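PDB 6WY9: acyl-CoA dehydrogenase domain protein Tcur3483 from Thermomonospora curvata, which binds FAD as a flavoprotein of the acyl-CoA dehydrogenase family and probably oxidises a CH-CH bond of its substrate. Local coordinates for residues R49-E54 and A367-Q372; W276-W282 and L347-L351. One frame throughout, in Å; residues are numbered along the deposited sequence.

Contact 1: R49-E54 and A367-Q372; sequences RRRVGE and AGQIEQ. With GOL (glycerol), chain L.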
loop_
_atom_site.group_PDB
_atom_site.type_symbol
_atom_site.label_atom_id
_atom_site.label_comp_id
_atom_site.label_asym_id
_atom_site.label_seq_id
_atom_site.Cartn_x
_atom_site.Cartn_y
_atom_site.Cartn_z
ATOM N N ARG A 49 -21.543 7.442 -28.387
ATOM C CA ARG A 49 -20.120 7.146 -28.255
ATOM C C ARG A 49 -19.833 6.346 -26.984
ATOM O O ARG A 49 -19.179 5.296 -27.032
ATOM C CB ARG A 49 -19.308 8.444 -28.274
ATOM C CG ARG A 49 -19.592 9.399 -27.107
ATOM C CD ARG A 49 -18.370 10.232 -26.714
ATOM N NE ARG A 49 -18.467 10.653 -25.322
ATOM C CZ ARG A 49 -18.148 9.876 -24.289
ATOM N NH1 ARG A 49 -17.692 8.642 -24.494
ATOM N NH2 ARG A 49 -18.285 10.333 -23.050
ATOM N N ARG A 50 -20.303 6.839 -25.833
ATOM C CA ARG A 50 -20.126 6.135 -24.567
ATOM C C ARG A 50 -20.942 4.843 -24.505
ATOM O O ARG A 50 -20.710 4.025 -23.608
ATOM C CB ARG A 50 -20.492 7.068 -23.398
ATOM C CG ARG A 50 -19.846 6.706 -22.062
ATOM C CD ARG A 50 -20.785 6.903 -20.856
ATOM N NE ARG A 50 -22.113 6.339 -21.090
ATOM C CZ ARG A 50 -22.365 5.041 -21.268
ATOM N NH1 ARG A 50 -21.379 4.155 -21.254
ATOM N NH2 ARG A 50 -23.611 4.624 -21.473
ATOM N N ARG A 51 -21.881 4.642 -25.433
ATOM C CA ARG A 51 -22.640 3.397 -25.530
ATOM C C ARG A 51 -21.911 2.328 -26.346
ATOM O O ARG A 51 -21.879 1.160 -25.936
ATOM C CB ARG A 51 -24.024 3.672 -26.131
ATOM C CG ARG A 51 -25.067 4.139 -25.120
ATOM C CD ARG A 51 -25.951 2.979 -24.666
ATOM N NE ARG A 51 -27.198 2.867 -25.430
ATOM C CZ ARG A 51 -27.399 2.032 -26.449
ATOM N NH1 ARG A 51 -28.574 2.014 -27.064
ATOM N NH2 ARG A 51 -26.438 1.215 -26.858
ATOM N N VAL A 52 -21.327 2.693 -27.492
ATOM C CA VAL A 52 -20.540 1.729 -28.261
ATOM C C VAL A 52 -19.181 1.494 -27.610
ATOM O O VAL A 52 -18.586 0.420 -27.778
ATOM C CB VAL A 52 -20.378 2.185 -29.724
ATOM C CG1 VAL A 52 -21.653 1.937 -30.516
ATOM C CG2 VAL A 52 -20.004 3.641 -29.777
ATOM N N GLY A 53 -18.664 2.483 -26.871
ATOM C CA GLY A 53 -17.416 2.295 -26.151
ATOM C C GLY A 53 -17.537 1.346 -24.975
ATOM O O GLY A 53 -16.578 0.643 -24.643
ATOM N N GLU A 54 -18.711 1.308 -24.330
ATOM C CA GLU A 54 -18.921 0.406 -23.195
ATOM C C GLU A 54 -19.085 -1.040 -23.652
ATOM O O GLU A 54 -18.607 -1.969 -22.985
ATOM C CB GLU A 54 -20.146 0.846 -22.387
ATOM C CG GLU A 54 -21.474 0.681 -23.113
ATOM C CD GLU A 54 -22.673 0.951 -22.221
ATOM O OE1 GLU A 54 -22.536 0.885 -20.977
ATOM O OE2 GLU A 54 -23.761 1.229 -22.769
ATOM N N ALA A 367 -20.357 11.867 -17.676
ATOM C CA ALA A 367 -21.210 10.813 -18.222
ATOM C C ALA A 367 -21.070 9.481 -17.469
ATOM O O ALA A 367 -21.363 8.432 -18.033
ATOM C CB ALA A 367 -20.948 10.597 -19.723
ATOM N N GLY A 368 -20.630 9.491 -16.204
ATOM C CA GLY A 368 -20.464 8.259 -15.439
ATOM C C GLY A 368 -19.286 7.400 -15.853
ATOM O O GLY A 368 -19.216 6.235 -15.444
ATOM N N GLN A 369 -18.355 7.938 -16.653
ATOM C CA GLN A 369 -17.291 7.110 -17.230
ATOM C C GLN A 369 -16.401 6.491 -16.159
ATOM O O GLN A 369 -15.937 5.352 -16.302
ATOM C CB GLN A 369 -16.430 7.952 -18.180
ATOM C CG GLN A 369 -17.137 8.327 -19.442
ATOM C CD GLN A 369 -16.227 9.192 -20.292
ATOM O OE1 GLN A 369 -15.412 8.685 -21.065
ATOM N NE2 GLN A 369 -16.322 10.495 -20.108
ATOM N N ILE A 370 -16.062 7.260 -15.135
ATOM C CA ILE A 370 -15.153 6.729 -14.121
ATOM C C ILE A 370 -15.870 5.691 -13.270
ATOM O O ILE A 370 -15.274 4.689 -12.843
ATOM C CB ILE A 370 -14.577 7.866 -13.269
ATOM C CG1 ILE A 370 -13.651 8.740 -14.157
ATOM C CG2 ILE A 370 -13.790 7.266 -12.055
ATOM C CD1 ILE A 370 -13.370 10.151 -13.600
ATOM N N GLU A 371 -17.159 5.911 -13.014
ATOM C CA GLU A 371 -17.943 4.873 -12.356
ATOM C C GLU A 371 -17.937 3.581 -13.190
ATOM O O GLU A 371 -17.691 2.495 -12.660
ATOM C CB GLU A 371 -19.358 5.384 -12.112
ATOM C CG GLU A 371 -20.174 4.537 -11.118
ATOM C CD GLU A 371 -20.691 3.247 -11.722
ATOM O OE1 GLU A 371 -21.008 3.231 -12.941
ATOM O OE2 GLU A 371 -20.804 2.251 -10.959
ATOM N N GLN A 372 -18.226 3.668 -14.499
ATOM C CA GLN A 372 -18.250 2.436 -15.287
ATOM C C GLN A 372 -16.849 1.817 -15.453
ATOM O O GLN A 372 -16.692 0.584 -15.362
ATOM C CB GLN A 372 -18.904 2.674 -16.649
ATOM C CG GLN A 372 -18.832 1.410 -17.524
ATOM C CD GLN A 372 -19.731 1.502 -18.721
ATOM O OE1 GLN A 372 -19.928 2.584 -19.259
ATOM N NE2 GLN A 372 -20.303 0.375 -19.143
HETATM C C1 GOL L . -16.596 2.293 -21.206
HETATM O O1 GOL L . -15.712 1.878 -22.147
HETATM C C2 GOL L . -16.924 3.799 -21.394
HETATM O O2 GOL L . -17.847 4.011 -22.361
HETATM C C3 GOL L . -17.354 4.146 -19.943
HETATM O O3 GOL L . -18.529 4.879 -20.010
#
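The Arg-50 guanidinium and the Gln-372 amide meet with their planes 48° apart. At the edge of the guanidinium, near its plane, lie the carboxylate carbon of Glu-54 and O3 of a glycerol, probably from the crystallisation liquor. Arg-50 NH1 gives a hydrogen bond to glycerol O3 (3.2 Å), and O3 in turn hydrogen-bonds to Gln-372 OE1 (2.8 Å). The glycerol thus bridges the two helices. The Gln-372 amide stands almost square to the Glu-54 carboxylate, with 89° between planes. Gln-372 NE2 donates to Glu-54 OE1 (2.9 Å, 157° at the hydrogen), meeting the anti lone pair close to the amide plane. NE2 is also hydrogen-bonded to Gly-224 O. Arg-50 NH1 makes a long salt bridge, with a weak hydrogen bond, to Glu-54 OE1 (3.5 Å). Glu-54 is poorly ordered, so its bonds are less certain. The main partner of Arg-50 is Glu-360, in a salt bridge with NH2. The bend at chi2 brings Arg-50 CD to 3.3 Å from Ala-367 O, and that at chi3 turns the guanidinium toward Glu-54 and the glycerol. This polar packing joins helix 47-55 to the start of helix 369-380, linking the N- and C-terminal helical domains of the acyl-CoA dehydrogenase fold.

Contact 2: W276-W282 and L347-L351; sequences WEDVVAW and LTGIL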
loop_
_atom_site.group_PDB
_atom_site.type_symbol
_atom_site.label_atom_id
_atom_site.label_comp_id
_atom_site.label_asym_id
_atom_site.label_seq_id
_atom_site.Cartn_x
_atom_site.Cartn_y
_atom_site.Cartn_z
ATOM N N TRP A 276 -8.330 11.862 -15.582
ATOM C CA TRP A 276 -7.683 12.599 -14.500
ATOM C C TRP A 276 -7.709 14.104 -14.774
ATOM O O TRP A 276 -8.111 14.896 -13.921
ATOM C CB TRP A 276 -6.247 12.079 -14.311
ATOM C CG TRP A 276 -5.442 12.792 -13.213
ATOM C CD1 TRP A 276 -5.219 12.339 -11.939
ATOM C CD2 TRP A 276 -4.718 14.018 -13.329
ATOM N NE1 TRP A 276 -4.431 13.241 -11.238
ATOM C CE2 TRP A 276 -4.109 14.277 -12.061
ATOM C CE3 TRP A 276 -4.544 14.949 -14.360
ATOM C CZ2 TRP A 276 -3.339 15.410 -11.817
ATOM C CZ3 TRP A 276 -3.779 16.089 -14.108
ATOM C CH2 TRP A 276 -3.193 16.306 -12.833
ATOM N N GLU A 277 -7.318 14.516 -15.979
ATOM C CA GLU A 277 -7.389 15.925 -16.337
ATOM C C GLU A 277 -8.802 16.473 -16.219
ATOM O O GLU A 277 -8.995 17.620 -15.787
ATOM C CB GLU A 277 -6.901 16.145 -17.760
ATOM C CG GLU A 277 -5.448 15.890 -17.966
ATOM C CD GLU A 277 -5.089 16.105 -19.421
ATOM O OE1 GLU A 277 -5.774 15.557 -20.318
ATOM O OE2 GLU A 277 -4.158 16.881 -19.662
ATOM N N ASP A 278 -9.798 15.711 -16.683
ATOM C CA ASP A 278 -11.161 16.211 -16.625
ATOM C C ASP A 278 -11.609 16.384 -15.183
ATOM O O ASP A 278 -12.344 17.329 -14.858
ATOM C CB ASP A 278 -12.104 15.259 -17.347
ATOM C CG ASP A 278 -11.860 15.204 -18.840
ATOM O OD1 ASP A 278 -11.267 16.138 -19.440
ATOM O OD2 ASP A 278 -12.285 14.180 -19.408
ATOM N N VAL A 279 -11.193 15.467 -14.303
ATOM C CA VAL A 279 -11.546 15.586 -12.895
ATOM C C VAL A 279 -10.883 16.814 -12.277
ATOM O O VAL A 279 -11.526 17.539 -11.503
ATOM C CB VAL A 279 -11.210 14.296 -12.123
ATOM C CG1 VAL A 279 -11.416 14.543 -10.614
ATOM C CG2 VAL A 279 -12.167 13.149 -12.598
ATOM N N VAL A 280 -9.601 17.079 -12.597
ATOM C CA VAL A 280 -8.967 18.322 -12.135
ATOM C C VAL A 280 -9.824 19.532 -12.501
ATOM O O VAL A 280 -10.095 20.398 -11.658
ATOM C CB VAL A 280 -7.531 18.467 -12.690
ATOM C CG1 VAL A 280 -6.908 19.842 -12.280
ATOM C CG2 VAL A 280 -6.642 17.365 -12.146
ATOM N N ALA A 281 -10.243 19.627 -13.772
ATOM C CA ALA A 281 -11.031 20.783 -14.219
ATOM C C ALA A 281 -12.365 20.865 -13.479
ATOM O O ALA A 281 -12.798 21.951 -13.060
ATOM C CB ALA A 281 -11.285 20.709 -15.738
ATOM N N TRP A 282 -13.040 19.719 -13.337
ATOM C CA TRP A 282 -14.313 19.658 -12.625
ATOM C C TRP A 282 -14.171 20.122 -11.177
ATOM O O TRP A 282 -14.992 20.914 -10.685
ATOM C CB TRP A 282 -14.842 18.223 -12.688
ATOM C CG TRP A 282 -16.065 17.905 -11.861
ATOM C CD1 TRP A 282 -17.391 18.010 -12.246
ATOM C CD2 TRP A 282 -16.069 17.390 -10.537
ATOM N NE1 TRP A 282 -18.197 17.590 -11.214
ATOM C CE2 TRP A 282 -17.412 17.197 -10.163
ATOM C CE3 TRP A 282 -15.059 17.087 -9.615
ATOM C CZ2 TRP A 282 -17.779 16.692 -8.897
ATOM C CZ3 TRP A 282 -15.415 16.591 -8.375
ATOM C CH2 TRP A 282 -16.764 16.399 -8.023
ATOM N N LEU A 347 -10.023 8.808 -8.153
ATOM C CA LEU A 347 -10.881 9.796 -8.803
ATOM C C LEU A 347 -12.334 9.635 -8.381
ATOM O O LEU A 347 -13.048 10.642 -8.261
ATOM C CB LEU A 347 -10.796 9.729 -10.349
ATOM C CG LEU A 347 -9.427 10.086 -10.981
ATOM C CD1 LEU A 347 -9.468 9.936 -12.537
ATOM C CD2 LEU A 347 -8.885 11.529 -10.566
ATOM N N THR A 348 -12.794 8.395 -8.173
ATOM C CA THR A 348 -14.136 8.186 -7.652
ATOM C C THR A 348 -14.311 8.895 -6.298
ATOM O O THR A 348 -15.337 9.548 -6.046
ATOM C CB THR A 348 -14.425 6.667 -7.529
ATOM O OG1 THR A 348 -14.516 6.090 -8.838
ATOM C CG2 THR A 348 -15.774 6.426 -6.819
ATOM N N GLY A 349 -13.346 8.728 -5.392
ATOM C CA GLY A 349 -13.415 9.448 -4.124
ATOM C C GLY A 349 -13.511 10.954 -4.323
ATOM O O GLY A 349 -14.324 11.625 -3.681
ATOM N N ILE A 350 -12.703 11.502 -5.240
ATOM C CA ILE A 350 -12.714 12.956 -5.461
ATOM C C ILE A 350 -14.067 13.423 -5.968
ATOM O O ILE A 350 -14.503 14.550 -5.679
ATOM C CB ILE A 350 -11.582 13.356 -6.432
ATOM C CG1 ILE A 350 -10.215 13.109 -5.730
ATOM C CG2 ILE A 350 -11.789 14.833 -6.917
ATOM C CD1 ILE A 350 -8.948 13.212 -6.736
ATOM N N LEU A 351 -14.752 12.579 -6.738
ATOM C CA LEU A 351 -16.055 12.938 -7.260
ATOM C C LEU A 351 -17.134 12.998 -6.183
ATOM O O LEU A 351 -18.225 13.493 -6.471
ATOM C CB LEU A 351 -16.464 11.950 -8.371
ATOM C CG LEU A 351 -15.630 11.985 -9.654
ATOM C CD1 LEU A 351 -16.224 10.993 -10.693
ATOM C CD2 LEU A 351 -15.666 13.379 -10.253
#
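Trp-282 and Leu-351 cross obliquely, the leucine methyl lying over one face of the indole. The contact is apolar helix packing within the C-terminal helical domain of the acyl-CoA dehydrogenase fold, between helix 263-286 and the end of helix 326-350. Leu-351 CD2 sits 3.7 Å from the centroid of the six-membered ring of Trp-282, only 11° off its normal, which makes a CH-pi contact. The indole of Trp-282 reaches the other helix because chi1 is 172°, which swings CG opposite the backbone N. Without the indole, as with an alanine in its place, Leu-351 CD2 would probably lose its aromatic cover and a gap would open beside Ile-350. One turn earlier, Val-279 meets two side chains obliquely. Val-279 CG1 touches Ile-350 CG2 at 3.7 Å, and Val-279 CB packs on Leu-347 CD2 at 3.9 Å. Leu-347 and Trp-276 cross at about a right angle. Leu-347 CD1 rests against Trp-276 CA, and Leu-347 CD2 approaches Trp-276 CD1 at 4.0 Å. Trp-276 NE1 is hydrogen-bonded to Leu-298 O, on helix 292-321, and an apolar side chain of a neighbouring subunit also packs on this tryptophan. At the far end, Ile-350 O lies 3.5 Å from Trp-282 CZ3, at the ring edge and near its plane.

How the contacts relate
The centres of contacts 1 and 2 lie 15 Å apart, on the same side of the chain's centre. Along the chain the order is 49-54, 276-282, 347-351, 367-372, so both segments of contact 2 fall between those of contact 1. Helices 326-350 and 369-380 are consecutive. Ile-370, on the second segment of contact 1, joins the two contacts: Ile-370 CD1 packs 3.4 Å from Val-279 CG2 and also touches Leu-347 and Leu-351. Contact 2 is buried within the C-terminal helical domain. Contact 1 is partly buried and ties that domain to the N-terminal one, through Gln-369 and Gln-372. Helix 369-380 also carries Val-379, which lines the flavin pocket, so the helix held here reaches the cofactor.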